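PDB 4EWC: putative nucleoprotein from Infectious salmon anemia virus, which encapsidates the negative-strand viral RNA, protecting it from nucleases and forming the ribonucleoprotein that serves as template for transcription and replication. Local coordinates for residues 152-157 with 236-241; 147-152 with 406-411; 182-187 with 227-232; 257-262 with 306-311. All coordinates share one frame; numbering follows the deposited sequence.

Helix 142-162 serves two contacts: interaction 1 sets its middle against the chain leaving helix 226-236, and interaction 2, sharing Gly152, sets it against the turn after helix 394-402. Interactions 2 and 3 are buried; interactions 1 and 4 are partly buried. Interaction 3 joins helix to helix mostly through aliphatic side chains, with no hydrogen bond between them, whereas the others set a helix against non-helical or 3-10 chain and mix apolar packing with polar atoms. Only interaction 2 has a clear hydrogen bond between its segments. Helix 253-269, used by interaction 4, also meets the others: Ser257 touches Phe150 of interaction 2 and bonds weakly to Arg237 of interaction 1, and Met261 touches Ala185 of interaction 3.

Interaction 1 of 4, residues 152-157 with 236-241; sequences GMVFPA and SRPKRS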
loop_
_atom_site.group_PDB
_atom_site.type_symbol
_atom_site.label_atom_id
_atom_site.label_comp_id
_atom_site.label_asym_id
_atom_site.label_seq_id
_atom_site.Cartn_x
_atom_site.Cartn_y
_atom_site.Cartn_z
ATOM N N GLY A 152 20.144 -29.411 -7.735
ATOM C CA GLY A 152 21.558 -29.571 -8.046
ATOM C C GLY A 152 21.924 -30.666 -9.044
ATOM O O GLY A 152 22.964 -30.572 -9.705
HETATM N N MSE A 153 21.082 -31.696 -9.158
HETATM C CA MSE A 153 21.341 -32.803 -10.083
HETATM C C MSE A 153 20.584 -32.662 -11.392
HETATM O O MSE A 153 21.098 -33.025 -12.453
HETATM C CB MSE A 153 21.057 -34.172 -9.436
HETATM C CG MSE A 153 22.156 -34.601 -8.476
HETATM SE SE MSE A 153 21.798 -36.355 -7.704
HETATM C CE MSE A 153 22.036 -37.405 -9.297
ATOM N N VAL A 154 19.370 -32.121 -11.324
ATOM C CA VAL A 154 18.522 -32.006 -12.502
ATOM C C VAL A 154 18.902 -30.800 -13.361
ATOM O O VAL A 154 19.081 -30.939 -14.571
ATOM C CB VAL A 154 17.006 -32.022 -12.112
ATOM C CG1 VAL A 154 16.072 -31.692 -13.313
ATOM C CG2 VAL A 154 16.627 -33.376 -11.493
ATOM N N PHE A 155 19.064 -29.627 -12.751
ATOM C CA PHE A 155 19.390 -28.404 -13.518
ATOM C C PHE A 155 20.637 -28.481 -14.433
ATOM O O PHE A 155 20.574 -28.027 -15.581
ATOM C CB PHE A 155 19.400 -27.153 -12.621
ATOM C CG PHE A 155 18.020 -26.606 -12.324
ATOM C CD1 PHE A 155 16.995 -27.453 -11.908
ATOM C CD2 PHE A 155 17.741 -25.244 -12.455
ATOM C CE1 PHE A 155 15.709 -26.959 -11.644
ATOM C CE2 PHE A 155 16.459 -24.737 -12.185
ATOM C CZ PHE A 155 15.453 -25.595 -11.781
ATOM N N PRO A 156 21.765 -29.050 -13.939
ATOM C CA PRO A 156 22.900 -29.233 -14.862
ATOM C C PRO A 156 22.518 -30.075 -16.084
ATOM O O PRO A 156 22.906 -29.747 -17.203
ATOM C CB PRO A 156 23.931 -29.973 -14.012
ATOM C CG PRO A 156 23.642 -29.522 -12.611
ATOM C CD PRO A 156 22.137 -29.370 -12.545
ATOM N N ALA A 157 21.734 -31.124 -15.871
ATOM C CA ALA A 157 21.285 -31.979 -16.968
ATOM C C ALA A 157 20.381 -31.228 -17.930
ATOM O O ALA A 157 20.369 -31.522 -19.131
ATOM C CB ALA A 157 20.573 -33.198 -16.430
ATOM N N SER A 236 19.212 -38.534 -14.711
ATOM C CA SER A 236 19.972 -37.496 -14.049
ATOM C C SER A 236 19.491 -37.229 -12.645
ATOM O O SER A 236 20.267 -36.775 -11.818
ATOM C CB SER A 236 19.918 -36.201 -14.850
ATOM O OG SER A 236 20.511 -36.381 -16.123
ATOM N N ARG A 237 18.216 -37.479 -12.381
ATOM C CA ARG A 237 17.650 -37.061 -11.108
ATOM C C ARG A 237 18.139 -37.932 -9.938
ATOM O O ARG A 237 18.623 -39.041 -10.163
ATOM C CB ARG A 237 16.124 -37.020 -11.200
ATOM C CG ARG A 237 15.489 -38.346 -11.492
ATOM C CD ARG A 237 14.001 -38.205 -11.681
ATOM N NE ARG A 237 13.413 -39.525 -11.859
ATOM C CZ ARG A 237 12.117 -39.770 -11.966
ATOM N NH1 ARG A 237 11.226 -38.783 -11.920
ATOM N NH2 ARG A 237 11.719 -41.016 -12.131
ATOM N N PRO A 238 18.030 -37.425 -8.691
ATOM C CA PRO A 238 18.605 -38.197 -7.584
ATOM C C PRO A 238 17.950 -39.573 -7.455
ATOM O O PRO A 238 16.789 -39.748 -7.868
ATOM C CB PRO A 238 18.301 -37.340 -6.344
ATOM C CG PRO A 238 17.985 -35.980 -6.873
ATOM C CD PRO A 238 17.344 -36.210 -8.207
ATOM N N LYS A 239 18.709 -40.536 -6.924
ATOM C CA LYS A 239 18.201 -41.883 -6.702
ATOM C C LYS A 239 17.529 -41.934 -5.338
ATOM O O LYS A 239 17.704 -41.035 -4.521
ATOM C CB LYS A 239 19.335 -42.900 -6.748
ATOM C CG LYS A 239 20.096 -42.994 -8.077
ATOM C CD LYS A 239 19.242 -43.609 -9.179
ATOM C CE LYS A 239 19.035 -42.607 -10.320
ATOM N NZ LYS A 239 18.385 -43.185 -11.534
ATOM N N ARG A 240 16.767 -42.991 -5.098
ATOM C CA ARG A 240 16.119 -43.196 -3.810
ATOM C C ARG A 240 17.087 -43.106 -2.632
ATOM O O ARG A 240 16.721 -42.613 -1.549
ATOM C CB ARG A 240 15.367 -44.534 -3.789
ATOM C CG ARG A 240 15.096 -45.110 -2.396
ATOM C CD ARG A 240 13.726 -44.732 -1.870
ATOM N NE ARG A 240 13.561 -45.086 -0.446
ATOM C CZ ARG A 240 12.706 -45.998 0.025
ATOM N NH1 ARG A 240 11.898 -46.670 -0.796
ATOM N NH2 ARG A 240 12.644 -46.221 1.323
ATOM N N SER A 241 18.322 -43.568 -2.837
ATOM C CA SER A 241 19.297 -43.594 -1.745
ATOM C C SER A 241 19.905 -42.229 -1.526
ATOM O O SER A 241 20.390 -41.929 -0.438
ATOM C CB SER A 241 20.394 -44.652 -1.978
ATOM O OG SER A 241 21.127 -44.385 -3.148
#
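Met153 of helix 142-162 points at the chain leaving helix 226-236 and Val154 flanks it, the backbones coming closest at Val154 and Arg237, whose CA atoms are 5.3 Å apart; the chain leaves its helix at Arg237, and the helix carrying Met153 kinks at Pro156, where a backbone bond to the preceding turn is missing. Met153, a selenomethionine, does much of the touching. An extended chi2 carries SE along Pro238, 3.7 Å from Pro238 CA and 3.9 Å from Pro238 CB, and the bend at chi3 (69°) turns CE back toward the carbonyl oxygens of Ser236 and Arg237. The two side chains run antiparallel alongside each other. Val154 lies beside Arg237, both pointing the same way: the methyl CG2 of Val154 meets the aliphatic root of the arginine at CB, 3.7 Å away. One turn further on, Ala157 CB rests on Ser236 CB at 3.5 Å, while Ser236 OG bonds back to the carbonyl of Ala232 in its own helix. No hydrogen bond joins the two segments. Arg237 and Pro238 open a probable nuclear localization signal, continued by Lys239 and Arg240; here the first two are buried and the last two exposed. The guanidinium of Arg237 leads away to a salt bridge with Glu253 of helix 253-269, and Pro238 also packs on Leu149 and Phe150, so this chain lies between helices 142-162 and 253-269, while Phe155 reaches helix 394-402.

Interaction 2 of 4, residues 147-152 with 406-411; sequences LSLFIG and SVLAMD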
loop_
_atom_site.group_PDB
_atom_site.type_symbol
_atom_site.label_atom_id
_atom_site.label_comp_id
_atom_site.label_asym_id
_atom_site.label_seq_id
_atom_site.Cartn_x
_atom_site.Cartn_y
_atom_site.Cartn_z
ATOM N N LEU A 147 14.931 -31.306 -2.111
ATOM C CA LEU A 147 14.678 -30.348 -3.164
ATOM C C LEU A 147 15.988 -29.734 -3.659
ATOM O O LEU A 147 16.166 -29.597 -4.859
ATOM C CB LEU A 147 13.675 -29.273 -2.722
ATOM C CG LEU A 147 13.399 -28.172 -3.762
ATOM C CD1 LEU A 147 12.710 -28.711 -5.010
ATOM C CD2 LEU A 147 12.597 -27.046 -3.139
ATOM N N SER A 148 16.907 -29.388 -2.757
ATOM C CA SER A 148 18.209 -28.863 -3.192
ATOM C C SER A 148 19.029 -29.904 -3.930
ATOM O O SER A 148 19.774 -29.575 -4.862
ATOM C CB SER A 148 19.029 -28.308 -2.029
ATOM O OG SER A 148 18.474 -27.106 -1.542
ATOM N N LEU A 149 18.913 -31.153 -3.503
ATOM C CA LEU A 149 19.636 -32.235 -4.156
ATOM C C LEU A 149 19.080 -32.413 -5.562
ATOM O O LEU A 149 19.829 -32.433 -6.548
ATOM C CB LEU A 149 19.504 -33.532 -3.359
ATOM C CG LEU A 149 20.239 -34.719 -3.965
ATOM C CD1 LEU A 149 21.660 -34.291 -4.277
ATOM C CD2 LEU A 149 20.241 -35.924 -3.053
ATOM N N PHE A 150 17.757 -32.533 -5.631
ATOM C CA PHE A 150 17.030 -32.614 -6.885
ATOM C C PHE A 150 17.463 -31.519 -7.840
ATOM O O PHE A 150 17.814 -31.801 -8.982
ATOM C CB PHE A 150 15.518 -32.536 -6.638
ATOM C CG PHE A 150 14.685 -32.669 -7.887
ATOM C CD1 PHE A 150 14.523 -31.600 -8.758
ATOM C CD2 PHE A 150 14.051 -33.859 -8.177
ATOM C CE1 PHE A 150 13.771 -31.736 -9.901
ATOM C CE2 PHE A 150 13.294 -34.004 -9.309
ATOM C CZ PHE A 150 13.152 -32.945 -10.173
ATOM N N ILE A 151 17.418 -30.269 -7.385
ATOM C CA ILE A 151 17.775 -29.152 -8.252
ATOM C C ILE A 151 19.242 -29.236 -8.688
ATOM O O ILE A 151 19.545 -29.180 -9.872
ATOM C CB ILE A 151 17.463 -27.786 -7.614
ATOM C CG1 ILE A 151 15.949 -27.591 -7.518
ATOM C CG2 ILE A 151 18.067 -26.668 -8.456
ATOM C CD1 ILE A 151 15.524 -26.492 -6.552
ATOM N N GLY A 152 20.144 -29.411 -7.735
ATOM C CA GLY A 152 21.558 -29.571 -8.046
ATOM C C GLY A 152 21.924 -30.666 -9.044
ATOM O O GLY A 152 22.964 -30.572 -9.705
ATOM N N SER A 406 27.246 -24.100 -5.991
ATOM C CA SER A 406 26.537 -25.264 -5.460
ATOM C C SER A 406 25.315 -24.902 -4.618
ATOM O O SER A 406 25.389 -24.046 -3.733
ATOM C CB SER A 406 27.487 -26.099 -4.607
ATOM O OG SER A 406 26.804 -27.185 -4.001
ATOM N N VAL A 407 24.200 -25.577 -4.872
ATOM C CA VAL A 407 22.988 -25.330 -4.094
ATOM C C VAL A 407 22.639 -26.462 -3.140
ATOM O O VAL A 407 21.587 -26.443 -2.484
ATOM C CB VAL A 407 21.779 -25.094 -5.005
ATOM C CG1 VAL A 407 22.017 -23.871 -5.893
ATOM C CG2 VAL A 407 21.499 -26.339 -5.841
ATOM N N LEU A 408 23.517 -27.449 -3.048
ATOM C CA LEU A 408 23.234 -28.603 -2.206
ATOM C C LEU A 408 23.018 -28.217 -0.752
ATOM O O LEU A 408 22.210 -28.836 -0.065
ATOM C CB LEU A 408 24.332 -29.654 -2.340
ATOM C CG LEU A 408 24.494 -30.150 -3.777
ATOM C CD1 LEU A 408 25.573 -31.219 -3.844
ATOM C CD2 LEU A 408 23.156 -30.661 -4.356
ATOM N N ALA A 409 23.709 -27.180 -0.290
ATOM C CA ALA A 409 23.587 -26.781 1.112
ATOM C C ALA A 409 22.550 -25.675 1.319
ATOM O O ALA A 409 22.538 -25.011 2.346
ATOM C CB ALA A 409 24.941 -26.356 1.669
HETATM N N MSE A 410 21.684 -25.467 0.334
HETATM C CA MSE A 410 20.735 -24.374 0.440
HETATM C C MSE A 410 19.368 -24.830 0.931
HETATM O O MSE A 410 19.004 -25.997 0.789
HETATM C CB MSE A 410 20.632 -23.609 -0.873
HETATM C CG MSE A 410 21.694 -22.547 -1.019
HETATM SE SE MSE A 410 21.692 -21.834 -2.815
HETATM C CE MSE A 410 22.769 -20.212 -2.557
ATOM N N ASP A 411 18.629 -23.907 1.537
ATOM C CA ASP A 411 17.296 -24.204 2.023
ATOM C C ASP A 411 16.310 -23.276 1.343
ATOM O O ASP A 411 16.326 -22.047 1.559
ATOM C CB ASP A 411 17.227 -24.027 3.541
ATOM C CG ASP A 411 16.001 -24.657 4.138
ATOM O OD1 ASP A 411 15.027 -24.918 3.385
ATOM O OD2 ASP A 411 15.992 -24.899 5.364
#
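Ser148 of helix 142-162 points its side chain into a type I beta turn, Val407 to Met410, that follows helix 394-402 in the C-terminal orthomyxovirus nucleoprotein region. With OG anti to its own carbonyl carbon (chi1 -71°), the serine donates to Met410 O at 2.6 Å; the hydroxyl stands above the carbonyl plane, about 50° out of it. Its CB meanwhile lies beside Val407 O, the same oxygen that accepts the turn's closing bond from Met410 N. Around this polar point the packing is aliphatic. Leu408 reaches back from the turn, its CD2 running in over the helix backbone near Ser148 O and slanting across the side chain of Leu149, whose CB points away but whose CD1 returns to 3.9 Å from Leu408 CD2. Val407 faces the helix directly, and its CG2 stands beside Gly152 N and Ile151 CG2. Behind the turn, Val407 and Met410 pack on Tyr400 and Ile422, bringing in helices 394-402 and 417-425. On the helix side, Gly152 offers bare backbone, which Leu408 CD2 approaches to 4.2 Å from Gly152 CA.

Interaction 3 of 4, residues 182-187 with 227-232; sequences RILALA and NDLKAA
Apolar contacts between Leu229 and one face of helix 174-188 dominate here. Leu229 has CG anti to its backbone N (chi1 -176°), which carries the branched end against Ile183, Leu184 and Ala187. Its CD2 touches all three: it lies 3.8 Å from Leu184 CA, 4.0 Å from Ile183 CG2 and 3.9 Å from Ala187 CB. Ile183 meets it obliquely with the CG2 branch. Leu184 approaches more loosely, its CD1 about 4.5 Å from Leu229 CG, whereas the methyl of Ala187 lies against both CB and CG of the same leucine. The two helices cross nearly at right angles, -85° between the short axes at a closest approach of 9.0 Å. They belong to a helix-strand-strand-helix stretch of the chain, with strands 209-214 and 219-224 between them. Phe161 and Leu158 of helix 142-162 extend the buried cluster, touching Leu229 and Leu184 respectively. Side chain also meets backbone. At Ala187 and Lys230 the CA atoms come within 5.2 Å, and the lysine's extended chain passes the alanine carbonyl, its CB 3.8 Å from Ala187 O, before the amine heads off from helix 174-188.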
loop_
_atom_site.group_PDB
_atom_site.type_symbol
_atom_site.label_atom_id
_atom_site.label_comp_id
_atom_site.label_asym_id
_atom_site.label_seq_id
_atom_site.Cartn_x
_atom_site.Cartn_y
_atom_site.Cartn_z
ATOM N N ARG A 182 8.353 -25.991 -18.398
ATOM C CA ARG A 182 7.041 -26.360 -18.910
ATOM C C ARG A 182 7.185 -27.549 -19.831
ATOM O O ARG A 182 6.381 -28.483 -19.792
ATOM C CB ARG A 182 6.383 -25.189 -19.646
ATOM C CG ARG A 182 5.750 -24.163 -18.734
ATOM C CD ARG A 182 5.196 -22.990 -19.538
ATOM N NE ARG A 182 4.922 -21.819 -18.696
ATOM C CZ ARG A 182 3.784 -21.619 -18.023
ATOM N NH1 ARG A 182 2.799 -22.512 -18.086
ATOM N NH2 ARG A 182 3.626 -20.521 -17.285
ATOM N N ILE A 183 8.220 -27.509 -20.662
ATOM C CA ILE A 183 8.493 -28.614 -21.565
ATOM C C ILE A 183 8.965 -29.840 -20.783
ATOM O O ILE A 183 8.624 -30.981 -21.110
ATOM C CB ILE A 183 9.480 -28.211 -22.680
ATOM C CG1 ILE A 183 9.446 -29.223 -23.814
ATOM C CG2 ILE A 183 10.878 -28.040 -22.164
ATOM C CD1 ILE A 183 8.128 -29.231 -24.529
ATOM N N LEU A 184 9.727 -29.594 -19.727
ATOM C CA LEU A 184 10.190 -30.675 -18.875
ATOM C C LEU A 184 9.002 -31.381 -18.252
ATOM O O LEU A 184 8.893 -32.599 -18.329
ATOM C CB LEU A 184 11.108 -30.142 -17.786
ATOM C CG LEU A 184 11.569 -31.134 -16.714
ATOM C CD1 LEU A 184 11.909 -32.501 -17.284
ATOM C CD2 LEU A 184 12.772 -30.567 -16.007
ATOM N N ALA A 185 8.122 -30.600 -17.632
ATOM C CA ALA A 185 6.900 -31.142 -17.052
ATOM C C ALA A 185 6.137 -31.945 -18.104
ATOM O O ALA A 185 5.659 -33.050 -17.838
ATOM C CB ALA A 185 6.035 -30.029 -16.490
ATOM N N LEU A 186 6.048 -31.394 -19.305
ATOM C CA LEU A 186 5.442 -32.099 -20.427
ATOM C C LEU A 186 6.099 -33.459 -20.740
ATOM O O LEU A 186 5.405 -34.460 -20.891
ATOM C CB LEU A 186 5.455 -31.206 -21.672
ATOM C CG LEU A 186 4.747 -31.798 -22.889
ATOM C CD1 LEU A 186 3.329 -32.183 -22.539
ATOM C CD2 LEU A 186 4.745 -30.811 -24.032
ATOM N N ALA A 187 7.430 -33.485 -20.836
ATOM C CA ALA A 187 8.161 -34.722 -21.126
ATOM C C ALA A 187 7.971 -35.786 -20.042
ATOM O O ALA A 187 7.757 -36.965 -20.323
ATOM C CB ALA A 187 9.644 -34.433 -21.316
ATOM N N ASN A 227 11.168 -37.734 -25.645
ATOM C CA ASN A 227 11.755 -38.989 -25.144
ATOM C C ASN A 227 13.180 -38.787 -24.656
ATOM O O ASN A 227 13.562 -39.286 -23.599
ATOM C CB ASN A 227 11.773 -40.080 -26.208
ATOM C CG ASN A 227 10.396 -40.458 -26.668
ATOM O OD1 ASN A 227 9.414 -39.805 -26.319
ATOM N ND2 ASN A 227 10.311 -41.511 -27.474
ATOM N N ASP A 228 13.970 -38.070 -25.442
ATOM C CA ASP A 228 15.317 -37.758 -25.015
ATOM C C ASP A 228 15.250 -36.969 -23.716
ATOM O O ASP A 228 15.969 -37.265 -22.761
ATOM C CB ASP A 228 16.083 -36.969 -26.085
ATOM C CG ASP A 228 16.257 -37.746 -27.364
ATOM O OD1 ASP A 228 16.008 -38.969 -27.361
ATOM O OD2 ASP A 228 16.645 -37.134 -28.386
ATOM N N LEU A 229 14.363 -35.979 -23.682
ATOM C CA LEU A 229 14.233 -35.137 -22.500
ATOM C C LEU A 229 13.795 -35.927 -21.270
ATOM O O LEU A 229 14.279 -35.690 -20.168
ATOM C CB LEU A 229 13.281 -33.970 -22.755
ATOM C CG LEU A 229 13.228 -33.028 -21.543
ATOM C CD1 LEU A 229 14.652 -32.685 -21.067
ATOM C CD2 LEU A 229 12.403 -31.757 -21.809
ATOM N N LYS A 230 12.875 -36.862 -21.467
ATOM C CA LYS A 230 12.369 -37.680 -20.385
ATOM C C LYS A 230 13.464 -38.594 -19.840
ATOM O O LYS A 230 13.725 -38.623 -18.642
ATOM C CB LYS A 230 11.182 -38.504 -20.879
ATOM C CG LYS A 230 10.650 -39.472 -19.861
ATOM C CD LYS A 230 9.647 -40.402 -20.477
ATOM C CE LYS A 230 8.920 -41.167 -19.372
ATOM N NZ LYS A 230 7.816 -42.021 -19.883
ATOM N N ALA A 231 14.101 -39.333 -20.744
ATOM C CA ALA A 231 15.193 -40.249 -20.408
ATOM C C ALA A 231 16.352 -39.565 -19.683
ATOM O O ALA A 231 16.905 -40.117 -18.726
ATOM C CB ALA A 231 15.702 -40.961 -21.674
ATOM N N ALA A 232 16.702 -38.368 -20.148
ATOM C CA ALA A 232 17.769 -37.577 -19.562
ATOM C C ALA A 232 17.405 -37.189 -18.138
ATOM O O ALA A 232 18.212 -37.310 -17.207
ATOM C CB ALA A 232 18.018 -36.333 -20.402
#

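Interaction 4 of 4, residues 257-262 with 306-311; sequences SNQCMA and RHMRNC
A mixed apolar and polar contact joins one face of helix 253-269 to the chain that follows helix 302-305, itself part of the family's helical-bundle region. Met308, a selenomethionine, and His307 come from the loop; Asn258, Gln259 and Ala262 receive them. Met308 crosses Gln259 at about a right angle: with chi1 at -66° its CG stands beside the backbone N and 3.6 Å from Gln259 CA, and the bend at chi2 brings SE to 3.8 Å from Gln259 NE2. Its CB rests on the methyl of Ala262, Met308 CB and Ala262 CB being 3.8 Å apart. Further along, Cys311 turns SG toward the same alanine, in looser contact. His307 meets the helix nearer its start, at Asn258 and Gln259: its CB abuts Gln259 CG, and CD2 of the imidazole lies 3.5 Å from Asn258 CB. The amide and ring planes are 58° apart there, the amide nitrogen ND2 lying obliquely to the ring, 3.4 Å from His307 NE2. Thr387 touches Met308 and Cys311 from another loop, while Tyr304 of helix 302-305 touches Asn258 and Ala262. Where Met308 meets Ala262 and the aliphatic part of Gln259, the surfaces are carbon and selenium, which implies that this part of the fit depends largely on apolar packing.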
loop_
_atom_site.group_PDB
_atom_site.type_symbol
_atom_site.label_atom_id
_atom_site.label_comp_id
_atom_site.label_asym_id
_atom_site.label_seq_id
_atom_site.Cartn_x
_atom_site.Cartn_y
_atom_site.Cartn_z
ATOM N N SER A 257 10.813 -37.204 -6.634
ATOM C CA SER A 257 10.903 -36.415 -7.842
ATOM C C SER A 257 9.585 -35.632 -8.008
ATOM O O SER A 257 9.585 -34.413 -8.120
ATOM C CB SER A 257 11.164 -37.311 -9.058
ATOM O OG SER A 257 11.537 -36.535 -10.205
ATOM N N ASN A 258 8.466 -36.345 -7.950
ATOM C CA ASN A 258 7.170 -35.706 -8.045
ATOM C C ASN A 258 6.902 -34.635 -6.971
ATOM O O ASN A 258 6.318 -33.590 -7.261
ATOM C CB ASN A 258 6.052 -36.749 -8.131
ATOM C CG ASN A 258 6.155 -37.599 -9.391
ATOM O OD1 ASN A 258 6.853 -37.228 -10.333
ATOM N ND2 ASN A 258 5.472 -38.736 -9.413
ATOM N N GLN A 259 7.350 -34.859 -5.745
ATOM C CA GLN A 259 7.213 -33.822 -4.724
ATOM C C GLN A 259 7.970 -32.544 -5.115
ATOM O O GLN A 259 7.429 -31.448 -5.018
ATOM C CB GLN A 259 7.699 -34.332 -3.361
ATOM C CG GLN A 259 6.829 -35.394 -2.758
ATOM C CD GLN A 259 7.382 -35.909 -1.440
ATOM O OE1 GLN A 259 8.543 -36.302 -1.358
ATOM N NE2 GLN A 259 6.556 -35.910 -0.403
ATOM N N CYS A 260 9.216 -32.708 -5.552
ATOM C CA CYS A 260 10.037 -31.608 -6.036
ATOM C C CYS A 260 9.434 -30.895 -7.248
ATOM O O CYS A 260 9.426 -29.657 -7.336
ATOM C CB CYS A 260 11.442 -32.130 -6.397
ATOM S SG CYS A 260 12.406 -32.780 -4.978
HETATM N N MSE A 261 8.921 -31.676 -8.187
HETATM C CA MSE A 261 8.283 -31.090 -9.360
HETATM C C MSE A 261 7.009 -30.313 -8.964
HETATM O O MSE A 261 6.735 -29.264 -9.501
HETATM C CB MSE A 261 8.033 -32.160 -10.425
HETATM C CG MSE A 261 9.312 -32.624 -11.106
HETATM SE SE MSE A 261 10.029 -31.156 -12.246
HETATM C CE MSE A 261 8.594 -31.090 -13.525
ATOM N N ALA A 262 6.278 -30.805 -7.979
ATOM C CA ALA A 262 5.155 -30.056 -7.448
ATOM C C ALA A 262 5.586 -28.715 -6.846
ATOM O O ALA A 262 4.918 -27.699 -7.041
ATOM C CB ALA A 262 4.379 -30.884 -6.418
ATOM N N ARG A 306 -0.533 -34.872 -6.454
ATOM C CA ARG A 306 -1.029 -36.048 -5.732
ATOM C C ARG A 306 -0.170 -36.304 -4.514
ATOM O O ARG A 306 -0.657 -36.721 -3.459
ATOM C CB ARG A 306 -1.011 -37.284 -6.654
ATOM N N HIS A 307 1.122 -36.032 -4.682
ATOM C CA HIS A 307 2.124 -36.218 -3.636
ATOM C C HIS A 307 2.220 -35.014 -2.700
ATOM O O HIS A 307 2.723 -35.139 -1.592
ATOM C CB HIS A 307 3.489 -36.444 -4.288
ATOM C CG HIS A 307 3.559 -37.670 -5.139
ATOM N ND1 HIS A 307 3.993 -38.902 -4.676
ATOM C CD2 HIS A 307 3.251 -37.869 -6.453
ATOM C CE1 HIS A 307 3.951 -39.780 -5.634
ATOM N NE2 HIS A 307 3.505 -39.195 -6.740
HETATM N N MSE A 308 1.769 -33.846 -3.155
HETATM C CA MSE A 308 1.945 -32.626 -2.385
HETATM C C MSE A 308 0.682 -31.778 -2.406
HETATM O O MSE A 308 0.700 -30.595 -2.801
HETATM C CB MSE A 308 3.134 -31.840 -2.915
HETATM C CG MSE A 308 4.446 -32.547 -2.720
HETATM SE SE MSE A 308 4.986 -32.480 -0.841
HETATM C CE MSE A 308 5.696 -30.664 -0.843
ATOM N N ARG A 309 -0.407 -32.408 -1.969
ATOM C CA ARG A 309 -1.734 -31.812 -1.969
ATOM C C ARG A 309 -1.757 -30.342 -1.557
ATOM O O ARG A 309 -2.343 -29.533 -2.247
ATOM C CB ARG A 309 -2.692 -32.636 -1.107
ATOM C CG ARG A 309 -3.210 -33.890 -1.794
ATOM C CD ARG A 309 -4.128 -33.518 -2.938
ATOM N NE ARG A 309 -3.990 -34.405 -4.098
ATOM C CZ ARG A 309 -4.453 -34.121 -5.317
ATOM N NH1 ARG A 309 -5.098 -32.972 -5.540
ATOM N NH2 ARG A 309 -4.276 -34.984 -6.312
ATOM N N ASN A 310 -1.093 -29.995 -0.462
ATOM C CA ASN A 310 -1.129 -28.625 0.051
ATOM C C ASN A 310 -0.407 -27.564 -0.803
ATOM O O ASN A 310 -0.379 -26.396 -0.423
ATOM C CB ASN A 310 -0.621 -28.549 1.498
ATOM C CG ASN A 310 -1.367 -29.488 2.458
ATOM O OD1 ASN A 310 -2.522 -29.825 2.248
ATOM N ND2 ASN A 310 -0.691 -29.894 3.527
ATOM N N CYS A 311 0.198 -27.953 -1.926
ATOM C CA CYS A 311 0.698 -26.960 -2.890
ATOM C C CYS A 311 -0.474 -26.401 -3.709
ATOM O O CYS A 311 -0.342 -25.401 -4.436
ATOM C CB CYS A 311 1.708 -27.593 -3.843
ATOM S SG CYS A 311 3.284 -28.044 -3.112
#